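Long-range contacts in TqaA (PDB 5EJD), which is a fungal nonribosomal peptide synthetase whose C-terminal condensation-like domain, captured here with bound 4'-phosphopantetheine, probably cyclises and releases the finished peptide: residues L375-Q380 with V423-E428; F297-N302 with V322-T327; E114-P119 with L152-G157. All blocks are in the same frame, centred on the assembly; numbering follows the deposited sequence.

Interaction 1. Residues L375-Q380 with V423-E428. With PNS (4'-phosphopantetheine), chain R.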
loop_
_atom_site.group_PDB
_atom_site.type_symbol
_atom_site.label_atom_id
_atom_site.label_comp_id
_atom_site.label_asym_id
_atom_site.label_seq_id
_atom_site.Cartn_x
_atom_site.Cartn_y
_atom_site.Cartn_z
ATOM N N LEU A 375 -0.255 17.398 -1.194
ATOM C CA LEU A 375 -1.623 16.995 -1.446
ATOM C C LEU A 375 -2.433 17.308 -0.219
ATOM O O LEU A 375 -1.969 17.078 0.873
ATOM C CB LEU A 375 -1.699 15.502 -1.701
ATOM C CG LEU A 375 -0.900 15.015 -2.919
ATOM C CD1 LEU A 375 -0.781 13.484 -2.918
ATOM C CD2 LEU A 375 -1.513 15.520 -4.218
ATOM N N SER A 376 -3.625 17.876 -0.390
ATOM C CA SER A 376 -4.445 18.231 0.753
ATOM C C SER A 376 -5.610 17.283 0.975
ATOM O O SER A 376 -6.225 17.304 2.030
ATOM C CB SER A 376 -4.939 19.685 0.691
ATOM O OG SER A 376 -5.458 19.969 -0.570
ATOM N N LEU A 377 -5.943 16.498 -0.032
ATOM C CA LEU A 377 -6.968 15.462 0.108
ATOM C C LEU A 377 -6.450 14.177 -0.575
ATOM O O LEU A 377 -5.914 14.237 -1.700
ATOM C CB LEU A 377 -8.253 15.879 -0.543
ATOM C CG LEU A 377 -9.319 14.804 -0.445
ATOM C CD1 LEU A 377 -9.881 14.726 0.935
ATOM C CD2 LEU A 377 -10.457 15.111 -1.390
ATOM N N ILE A 378 -6.535 13.051 0.128
ATOM C CA ILE A 378 -6.081 11.805 -0.426
ATOM C C ILE A 378 -7.147 10.730 -0.214
ATOM O O ILE A 378 -7.595 10.519 0.912
ATOM C CB ILE A 378 -4.780 11.339 0.203
ATOM C CG1 ILE A 378 -3.742 12.426 0.092
ATOM C CG2 ILE A 378 -4.285 10.072 -0.483
ATOM C CD1 ILE A 378 -2.452 12.135 0.805
ATOM N N VAL A 379 -7.530 10.052 -1.300
ATOM C CA VAL A 379 -8.477 8.974 -1.237
ATOM C C VAL A 379 -7.752 7.635 -1.395
ATOM O O VAL A 379 -7.023 7.464 -2.366
ATOM C CB VAL A 379 -9.482 9.101 -2.363
ATOM C CG1 VAL A 379 -10.436 7.925 -2.346
ATOM C CG2 VAL A 379 -10.251 10.386 -2.229
ATOM N N GLN A 380 -7.924 6.718 -0.426
ATOM C CA GLN A 380 -7.382 5.356 -0.537
ATOM C C GLN A 380 -8.464 4.355 -0.558
ATOM O O GLN A 380 -9.041 4.080 0.505
ATOM C CB GLN A 380 -6.668 4.793 0.673
ATOM C CG GLN A 380 -5.459 5.475 1.073
ATOM C CD GLN A 380 -4.379 4.574 1.636
ATOM O OE1 GLN A 380 -4.564 3.512 2.268
ATOM N NE2 GLN A 380 -3.229 5.082 1.480
ATOM N N VAL A 423 -6.341 15.842 4.455
ATOM C CA VAL A 423 -7.441 15.000 4.872
ATOM C C VAL A 423 -7.341 13.659 4.127
ATOM O O VAL A 423 -7.094 13.650 2.920
ATOM C CB VAL A 423 -8.773 15.653 4.538
ATOM C CG1 VAL A 423 -9.932 14.674 4.749
ATOM C CG2 VAL A 423 -8.965 16.878 5.381
ATOM N N TRP A 424 -7.553 12.550 4.836
ATOM C CA TRP A 424 -7.560 11.198 4.222
ATOM C C TRP A 424 -8.951 10.648 4.221
ATOM O O TRP A 424 -9.664 10.755 5.222
ATOM C CB TRP A 424 -6.685 10.221 4.995
ATOM C CG TRP A 424 -5.228 10.603 5.023
ATOM C CD1 TRP A 424 -4.648 11.554 5.803
ATOM C CD2 TRP A 424 -4.185 10.030 4.260
ATOM N NE1 TRP A 424 -3.312 11.624 5.552
ATOM C CE2 TRP A 424 -2.994 10.694 4.611
ATOM C CE3 TRP A 424 -4.145 9.046 3.279
ATOM C CZ2 TRP A 424 -1.761 10.399 4.025
ATOM C CZ3 TRP A 424 -2.912 8.742 2.689
ATOM C CH2 TRP A 424 -1.746 9.412 3.067
ATOM N N ILE A 425 -9.354 10.099 3.086
ATOM C CA ILE A 425 -10.586 9.328 3.005
ATOM C C ILE A 425 -10.235 7.890 2.599
ATOM O O ILE A 425 -9.708 7.671 1.542
ATOM C CB ILE A 425 -11.555 9.914 1.989
ATOM C CG1 ILE A 425 -11.961 11.314 2.405
ATOM C CG2 ILE A 425 -12.796 9.049 1.896
ATOM C CD1 ILE A 425 -12.729 12.054 1.333
ATOM N N PHE A 426 -10.494 6.944 3.497
ATOM C CA PHE A 426 -10.264 5.536 3.285
ATOM C C PHE A 426 -11.614 4.867 3.041
ATOM O O PHE A 426 -12.594 5.186 3.698
ATOM C CB PHE A 426 -9.669 4.937 4.528
ATOM C CG PHE A 426 -8.335 5.524 4.923
ATOM C CD1 PHE A 426 -7.172 5.114 4.311
ATOM C CD2 PHE A 426 -8.234 6.405 5.972
ATOM C CE1 PHE A 426 -5.945 5.638 4.689
ATOM C CE2 PHE A 426 -7.019 6.922 6.342
ATOM C CZ PHE A 426 -5.873 6.563 5.684
ATOM N N THR A 427 -11.674 3.929 2.115
ATOM C CA THR A 427 -12.862 3.117 1.932
ATOM C C THR A 427 -12.511 1.631 2.043
ATOM O O THR A 427 -11.631 1.144 1.346
ATOM C CB THR A 427 -13.545 3.401 0.574
ATOM O OG1 THR A 427 -12.575 3.390 -0.480
ATOM C CG2 THR A 427 -14.183 4.755 0.614
ATOM N N GLU A 428 -13.201 0.930 2.934
ATOM C CA GLU A 428 -12.959 -0.469 3.167
ATOM C C GLU A 428 -14.152 -1.270 2.684
ATOM O O GLU A 428 -15.227 -1.174 3.242
ATOM C CB GLU A 428 -12.752 -0.752 4.668
ATOM C CG GLU A 428 -11.373 -0.408 5.194
ATOM C CD GLU A 428 -11.115 -0.919 6.609
ATOM O OE1 GLU A 428 -11.986 -1.579 7.204
ATOM O OE2 GLU A 428 -9.997 -0.686 7.124
HETATM O O23 PNS R . -9.877 -1.811 -8.564
HETATM P P24 PNS R . -9.076 -0.618 -9.028
HETATM O O26 PNS R . -9.782 0.338 -9.906
HETATM O O27 PNS R . -8.113 -0.020 -7.858
HETATM C C28 PNS R . -7.412 1.210 -7.829
HETATM C C29 PNS R . -6.494 1.441 -6.542
HETATM C C30 PNS R . -7.689 1.725 -5.691
HETATM C C31 PNS R . -5.781 2.586 -7.284
HETATM C C32 PNS R . -5.772 0.068 -6.379
HETATM O O33 PNS R . -5.130 -0.293 -7.666
HETATM C C34 PNS R . -4.615 0.341 -5.437
HETATM O O35 PNS R . -3.532 0.749 -5.873
HETATM N N36 PNS R . -4.456 0.388 -4.155
HETATM C C37 PNS R . -5.256 0.138 -3.043
HETATM C C38 PNS R . -4.484 -0.664 -2.009
HETATM C C39 PNS R . -3.606 0.076 -1.035
HETATM O O40 PNS R . -2.549 0.495 -1.422
HETATM N N41 PNS R . -4.027 0.124 0.228
HETATM C C42 PNS R . -3.322 0.783 1.297
HETATM C C43 PNS R . -2.012 0.135 1.607
HETATM S S44 PNS R . -1.734 0.094 3.390
#
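V423 and I425 each use both backbone polar groups to bind segment 375-380. V423 N donates to S376 O (2.8 Å) and V423 O receives I378 N. I425 N donates to I378 O (2.8 Å), and I425 O takes Q380 N. T427 N closes the series on Q380 O at a longer 3.1 Å. This is the staggered bonding of a parallel pair, the strands running only 12° apart, and CA-H...O contacts fill the gaps between the N-H bonds.

Alternating side chains build two different faces. On one, I378 lies alongside W424, its CD1 placed over the six-membered ring, 3.8 Å from the centroid and 18° off the normal. I378 CG2 meets W424 CZ3 (3.7 Å). The indole nitrogen is hydrogen-bonded to E422. Next along, the Q380 chain runs beside F426, Q380 CG lying 3.7 Å from F426 CE1, with the amide turned steeply to the ring, and its end reaches the pantetheine arm. On the reverse face, L377 CG stands anti to the backbone N (chi1 178°), which swings CD1 across to V423 CG1 (3.8 Å) and I425 CD1 (3.9 Å). L377, V379 and T427 also pack on helix 274-289, and the T427 hydroxyl is hydrogen-bonded to H381.

The two strands thus satisfy their facing backbone groups with each other, leaving one aliphatic face to the helix and an aromatic one with a buried amide that borders the 4'-phosphopantetheine pocket.

Interaction 2. Residues F297-N302 with V322-T327. With PNS (4'-phosphopantetheine), chain R.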
loop_
_atom_site.group_PDB
_atom_site.type_symbol
_atom_site.label_atom_id
_atom_site.label_comp_id
_atom_site.label_asym_id
_atom_site.label_seq_id
_atom_site.Cartn_x
_atom_site.Cartn_y
_atom_site.Cartn_z
ATOM N N PHE A 297 -7.213 16.087 -6.881
ATOM C CA PHE A 297 -6.970 15.639 -5.537
ATOM C C PHE A 297 -6.000 14.471 -5.579
ATOM O O PHE A 297 -5.699 13.937 -6.627
ATOM C CB PHE A 297 -8.299 15.310 -4.788
ATOM C CG PHE A 297 -9.188 14.294 -5.483
ATOM C CD1 PHE A 297 -10.062 14.678 -6.462
ATOM C CD2 PHE A 297 -9.158 12.954 -5.128
ATOM C CE1 PHE A 297 -10.904 13.779 -7.072
ATOM C CE2 PHE A 297 -9.979 12.040 -5.748
ATOM C CZ PHE A 297 -10.856 12.458 -6.719
ATOM N N GLY A 298 -5.554 14.021 -4.424
ATOM C CA GLY A 298 -4.615 12.924 -4.379
ATOM C C GLY A 298 -5.315 11.581 -4.236
ATOM O O GLY A 298 -6.448 11.493 -3.735
ATOM N N HIS A 299 -4.631 10.538 -4.676
ATOM C CA HIS A 299 -5.072 9.196 -4.375
ATOM C C HIS A 299 -3.925 8.248 -4.313
ATOM O O HIS A 299 -2.839 8.526 -4.799
ATOM C CB HIS A 299 -6.169 8.730 -5.353
ATOM C CG HIS A 299 -5.660 8.360 -6.700
ATOM N ND1 HIS A 299 -6.144 7.276 -7.391
ATOM C CD2 HIS A 299 -4.715 8.920 -7.494
ATOM C CE1 HIS A 299 -5.506 7.163 -8.543
ATOM N NE2 HIS A 299 -4.631 8.146 -8.628
ATOM N N THR A 300 -4.165 7.135 -3.632
ATOM C CA THR A 300 -3.119 6.140 -3.315
ATOM C C THR A 300 -3.114 5.056 -4.344
ATOM O O THR A 300 -4.143 4.503 -4.669
ATOM C CB THR A 300 -3.388 5.513 -1.969
ATOM O OG1 THR A 300 -3.463 6.552 -0.978
ATOM C CG2 THR A 300 -2.271 4.577 -1.618
ATOM N N VAL A 301 -1.956 4.820 -4.920
ATOM C CA VAL A 301 -1.788 3.777 -5.913
ATOM C C VAL A 301 -0.708 2.813 -5.424
ATOM O O VAL A 301 0.131 3.191 -4.627
ATOM C CB VAL A 301 -1.432 4.336 -7.297
ATOM C CG1 VAL A 301 -2.558 5.205 -7.829
ATOM C CG2 VAL A 301 -0.113 5.099 -7.257
ATOM N N ASN A 302 -0.739 1.575 -5.925
ATOM C CA ASN A 302 0.055 0.535 -5.338
ATOM C C ASN A 302 1.489 0.510 -5.783
ATOM O O ASN A 302 2.351 -0.088 -5.117
ATOM C CB ASN A 302 -0.602 -0.822 -5.525
ATOM C CG ASN A 302 -0.745 -1.211 -6.973
ATOM O OD1 ASN A 302 0.224 -1.473 -7.648
ATOM N ND2 ASN A 302 -1.973 -1.256 -7.454
ATOM N N VAL A 322 -0.538 10.192 -5.666
ATOM C CA VAL A 322 -0.393 10.952 -6.906
ATOM C C VAL A 322 -1.652 11.731 -7.265
ATOM O O VAL A 322 -2.716 11.469 -6.723
ATOM C CB VAL A 322 -0.016 10.049 -8.083
ATOM C CG1 VAL A 322 1.316 9.365 -7.830
ATOM C CG2 VAL A 322 -1.100 9.008 -8.361
ATOM N N PRO A 323 -1.533 12.705 -8.179
ATOM C CA PRO A 323 -2.703 13.499 -8.552
ATOM C C PRO A 323 -3.693 12.726 -9.399
ATOM O O PRO A 323 -3.298 11.931 -10.273
ATOM C CB PRO A 323 -2.115 14.620 -9.397
ATOM C CG PRO A 323 -0.643 14.631 -9.098
ATOM C CD PRO A 323 -0.307 13.223 -8.802
ATOM N N LEU A 324 -4.970 12.910 -9.091
ATOM C CA LEU A 324 -6.044 12.433 -9.928
ATOM C C LEU A 324 -6.854 13.659 -10.324
ATOM O O LEU A 324 -7.254 14.458 -9.471
ATOM C CB LEU A 324 -6.903 11.463 -9.165
ATOM C CG LEU A 324 -8.126 10.986 -9.933
ATOM C CD1 LEU A 324 -7.725 10.106 -11.081
ATOM C CD2 LEU A 324 -9.044 10.198 -9.009
ATOM N N ARG A 325 -7.114 13.788 -11.616
ATOM C CA ARG A 325 -7.829 14.932 -12.135
ATOM C C ARG A 325 -9.144 14.505 -12.765
ATOM O O ARG A 325 -9.182 13.660 -13.649
ATOM C CB ARG A 325 -6.972 15.629 -13.179
ATOM C CG ARG A 325 -7.553 16.939 -13.684
ATOM C CD ARG A 325 -6.726 17.481 -14.830
ATOM N NE ARG A 325 -7.175 18.799 -15.218
ATOM C CZ ARG A 325 -6.570 19.570 -16.109
ATOM N NH1 ARG A 325 -5.452 19.186 -16.688
ATOM N NH2 ARG A 325 -7.078 20.755 -16.403
ATOM N N VAL A 326 -10.212 15.138 -12.343
ATOM C CA VAL A 326 -11.555 14.875 -12.887
ATOM C C VAL A 326 -12.148 16.181 -13.368
ATOM O O VAL A 326 -12.275 17.139 -12.613
ATOM C CB VAL A 326 -12.477 14.278 -11.827
ATOM C CG1 VAL A 326 -13.887 14.117 -12.357
ATOM C CG2 VAL A 326 -11.973 12.910 -11.408
ATOM N N THR A 327 -12.444 16.228 -14.662
ATOM C CA THR A 327 -12.891 17.417 -15.345
ATOM C C THR A 327 -14.325 17.181 -15.830
ATOM O O THR A 327 -14.542 16.425 -16.763
ATOM C CB THR A 327 -11.980 17.721 -16.551
ATOM O OG1 THR A 327 -10.608 17.792 -16.131
ATOM C CG2 THR A 327 -12.349 19.029 -17.191
HETATM O O23 PNS R . -9.877 -1.811 -8.564
HETATM P P24 PNS R . -9.076 -0.618 -9.028
HETATM O O26 PNS R . -9.782 0.338 -9.906
HETATM O O27 PNS R . -8.113 -0.020 -7.858
HETATM C C28 PNS R . -7.412 1.210 -7.829
HETATM C C29 PNS R . -6.494 1.441 -6.542
HETATM C C30 PNS R . -7.689 1.725 -5.691
HETATM C C31 PNS R . -5.781 2.586 -7.284
HETATM C C32 PNS R . -5.772 0.068 -6.379
HETATM O O33 PNS R . -5.130 -0.293 -7.666
HETATM C C34 PNS R . -4.615 0.341 -5.437
HETATM O O35 PNS R . -3.532 0.749 -5.873
HETATM N N36 PNS R . -4.456 0.388 -4.155
HETATM C C37 PNS R . -5.256 0.138 -3.043
HETATM C C38 PNS R . -4.484 -0.664 -2.009
HETATM C C39 PNS R . -3.606 0.076 -1.035
HETATM O O40 PNS R . -2.549 0.495 -1.422
HETATM N N41 PNS R . -4.027 0.124 0.228
HETATM C C42 PNS R . -3.322 0.783 1.297
HETATM C C43 PNS R . -2.012 0.135 1.607
HETATM S S44 PNS R . -1.734 0.094 3.390
#
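The imidazole of H299 rests on L324 and V322, residues of the facing strand. L324 CB sits 3.7 Å from H299 CD2 and over one face of the ring, toward its rim, while V322 O lies in the ring plane at the edge, 3.3 Å from H299 CD2. The V322 side chain crosses that of H299 obliquely, its CG2 touching H299 NE2 (3.6 Å). CG of H299 is held between the backbone N and the carbonyl carbon (chi1 76°), which turns the ring over the partner strand, and ND1 is hydrogen-bonded to K279. F297 adopts a similar first torsion, and its CZ meets L324 CD2 at 3.7 Å as the two chains run side by side.

Behind these contacts stand four backbone bonds of an antiparallel pairing. F297 and L324 exchange two, L324 N to F297 O being the shorter (2.8 Å), and H299 and V322 exchange two more. P323 falls opposite G298 in a non-hydrogen-bonded pair, where its missing N-H costs no bond to this partner. The segment axes open to 121°, and beyond V301, whose CG1 packs on V322 CG2, the chain leaves the strand at N302. There N302 ND2 donates to O35 of the 4'-phosphopantetheine (3.0 Å) and weakly to its O33 (3.3 Å), so this strand end delivers a ligand-binding asparagine.

Helix 274-289 covers F297 and V326, and helix 337-349 meets H299 through Y348 and L324 through Q347. Along its other edge, the strand of G298 and T300 is hydrogen-bonded to strand 377-381, whereas strand 320-327 borders the sheet.

Interaction 3. Residues E114-P119 with L152-G157; sequences EVQCWP and LVSCPG
E114-Q116 and L152-S154 run parallel, 7° apart, as the two strands of a beta-alpha-beta unit, with V115 N hydrogen-bonded to L152 O (3.0 Å), S154 N to V115 O (2.9 Å) and C117 N to S154 O. The connecting helix 123-135 packs against the face that carries V115 and V153, and strand 113-116 forms one edge of its sheet within the chain.

V115 and V153 lie side by side and point the same way. In V153, CG1 stands anti to the backbone N (chi1 -179°) and faces C117 SG at 3.6 Å, while CG2 approaches V115 CB at 4.0 Å. V153 also touches P123 and C127, and C117 reaches V126, so this small apolar patch is shared by the strands, the start of the following loop and the helix. A glycine in place of V153 would probably leave C117 SG and the CB and CG2 of V115 without their partner and open a gap beneath the helix.

The reverse face is more polar. E114 lies alongside L152, with OE1 3.9 Å from L152 CD2, and its carboxylate forms a salt bridge to R76 of helix 72-85. L152 packs on M72 and L75 of that same helix. S154 is also in contact with M72.

Past the strands the two segments stay close as they enter loops, and P156 leans toward the other: its CD comes 3.6 Å from C117 O, and its CG rests near P119 CA. V115 O, already bound by the backbone N-H of S154, also takes a weak bond from the hydroxyl, S154 OG lying 3.3 Å from V115 O.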
loop_
_atom_site.group_PDB
_atom_site.type_symbol
_atom_site.label_atom_id
_atom_site.label_comp_id
_atom_site.label_asym_id
_atom_site.label_seq_id
_atom_site.Cartn_x
_atom_site.Cartn_y
_atom_site.Cartn_z
ATOM N N GLU A 114 11.465 -10.185 25.790
ATOM C CA GLU A 114 10.631 -11.260 26.394
ATOM C C GLU A 114 10.106 -10.918 27.760
ATOM O O GLU A 114 10.793 -10.290 28.548
ATOM C CB GLU A 114 11.407 -12.545 26.481
ATOM C CG GLU A 114 11.682 -13.143 25.129
ATOM C CD GLU A 114 12.026 -14.609 25.181
ATOM O OE1 GLU A 114 11.145 -15.420 25.564
ATOM O OE2 GLU A 114 13.169 -14.955 24.783
ATOM N N VAL A 115 8.846 -11.248 27.986
ATOM C CA VAL A 115 8.199 -11.012 29.268
ATOM C C VAL A 115 7.583 -12.292 29.767
ATOM O O VAL A 115 6.831 -12.914 29.024
ATOM C CB VAL A 115 7.061 -9.996 29.171
ATOM C CG1 VAL A 115 6.438 -9.780 30.531
ATOM C CG2 VAL A 115 7.580 -8.689 28.622
ATOM N N GLN A 116 7.958 -12.713 30.984
ATOM C CA GLN A 116 7.298 -13.838 31.671
ATOM C C GLN A 116 6.391 -13.222 32.708
ATOM O O GLN A 116 6.855 -12.688 33.690
ATOM C CB GLN A 116 8.286 -14.787 32.344
ATOM C CG GLN A 116 9.132 -15.632 31.384
ATOM C CD GLN A 116 10.351 -14.897 30.816
ATOM O OE1 GLN A 116 11.235 -14.468 31.567
ATOM N NE2 GLN A 116 10.405 -14.731 29.486
ATOM N N CYS A 117 5.097 -13.291 32.456
ATOM C CA CYS A 117 4.097 -12.678 33.308
ATOM C C CYS A 117 3.882 -13.381 34.637
ATOM O O CYS A 117 4.247 -14.534 34.811
ATOM C CB CYS A 117 2.762 -12.723 32.611
ATOM S SG CYS A 117 2.746 -11.770 31.113
ATOM N N TRP A 118 3.267 -12.656 35.556
ATOM C CA TRP A 118 2.730 -13.221 36.794
ATOM C C TRP A 118 1.560 -14.119 36.484
ATOM O O TRP A 118 0.881 -13.913 35.493
ATOM C CB TRP A 118 2.160 -12.125 37.725
ATOM C CG TRP A 118 3.143 -11.260 38.381
ATOM C CD1 TRP A 118 4.266 -11.658 39.035
ATOM C CD2 TRP A 118 3.087 -9.841 38.484
ATOM N NE1 TRP A 118 4.925 -10.552 39.522
ATOM C CE2 TRP A 118 4.192 -9.432 39.223
ATOM C CE3 TRP A 118 2.194 -8.876 38.032
ATOM C CZ2 TRP A 118 4.439 -8.098 39.507
ATOM C CZ3 TRP A 118 2.421 -7.552 38.338
ATOM C CH2 TRP A 118 3.540 -7.170 39.063
ATOM N N PRO A 119 1.312 -15.103 37.349
ATOM C CA PRO A 119 0.088 -15.893 37.217
ATOM C C PRO A 119 -1.133 -15.001 37.229
ATOM O O PRO A 119 -1.216 -14.055 38.018
ATOM C CB PRO A 119 0.095 -16.803 38.466
ATOM C CG PRO A 119 1.412 -16.590 39.164
ATOM C CD PRO A 119 2.263 -15.675 38.337
ATOM N N LEU A 152 7.844 -11.053 22.816
ATOM C CA LEU A 152 7.164 -12.301 23.132
ATOM C C LEU A 152 6.731 -12.278 24.611
ATOM O O LEU A 152 7.581 -12.252 25.505
ATOM C CB LEU A 152 8.143 -13.418 22.834
ATOM C CG LEU A 152 7.685 -14.841 22.847
ATOM C CD1 LEU A 152 6.481 -15.040 21.942
ATOM C CD2 LEU A 152 8.848 -15.693 22.379
ATOM N N VAL A 153 5.427 -12.258 24.858
ATOM C CA VAL A 153 4.894 -12.172 26.209
ATOM C C VAL A 153 4.173 -13.449 26.565
ATOM O O VAL A 153 3.202 -13.777 25.946
ATOM C CB VAL A 153 3.929 -11.000 26.324
ATOM C CG1 VAL A 153 3.385 -10.863 27.724
ATOM C CG2 VAL A 153 4.629 -9.710 25.962
ATOM N N SER A 154 4.647 -14.165 27.591
ATOM C CA SER A 154 4.103 -15.489 27.948
ATOM C C SER A 154 3.537 -15.569 29.356
ATOM O O SER A 154 4.108 -15.029 30.296
ATOM C CB SER A 154 5.169 -16.574 27.832
ATOM O OG SER A 154 6.434 -16.007 27.877
ATOM N N CYS A 155 2.416 -16.265 29.482
ATOM C CA CYS A 155 1.941 -16.782 30.763
ATOM C C CYS A 155 2.821 -17.933 31.198
ATOM O O CYS A 155 3.423 -18.612 30.363
ATOM C CB CYS A 155 0.536 -17.338 30.636
ATOM S SG CYS A 155 -0.587 -16.092 30.027
ATOM N N PRO A 156 2.880 -18.171 32.515
ATOM C CA PRO A 156 3.624 -19.332 32.991
ATOM C C PRO A 156 2.986 -20.604 32.418
ATOM O O PRO A 156 1.760 -20.737 32.446
ATOM C CB PRO A 156 3.510 -19.235 34.531
ATOM C CG PRO A 156 2.440 -18.238 34.802
ATOM C CD PRO A 156 2.361 -17.335 33.619
ATOM N N GLY A 157 3.829 -21.519 31.928
ATOM C CA GLY A 157 3.372 -22.709 31.191
ATOM C C GLY A 157 3.616 -22.613 29.682
ATOM O O GLY A 157 3.752 -23.629 29.010
#

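In the fold
From the N terminus, interaction 3 comes first, closing the loop through helix 123-135 at the edge of the N-terminal lobe's sheet. Interaction 2 follows, joining strands 294-301 and 320-327 across a short connection at the border of the C-terminal lobe's sheet. Interaction 1 closes last, and its connection sends strand 408-416 out to the N-terminal sheet before returning. The three loops run in series, none nesting or crossing. Interactions 1 and 2 share a sheet, L377 O meeting G298 N at 2.8 Å, and both border the pantetheine; interaction 3 lies far off, its centre about 40 Å and 47 Å from theirs.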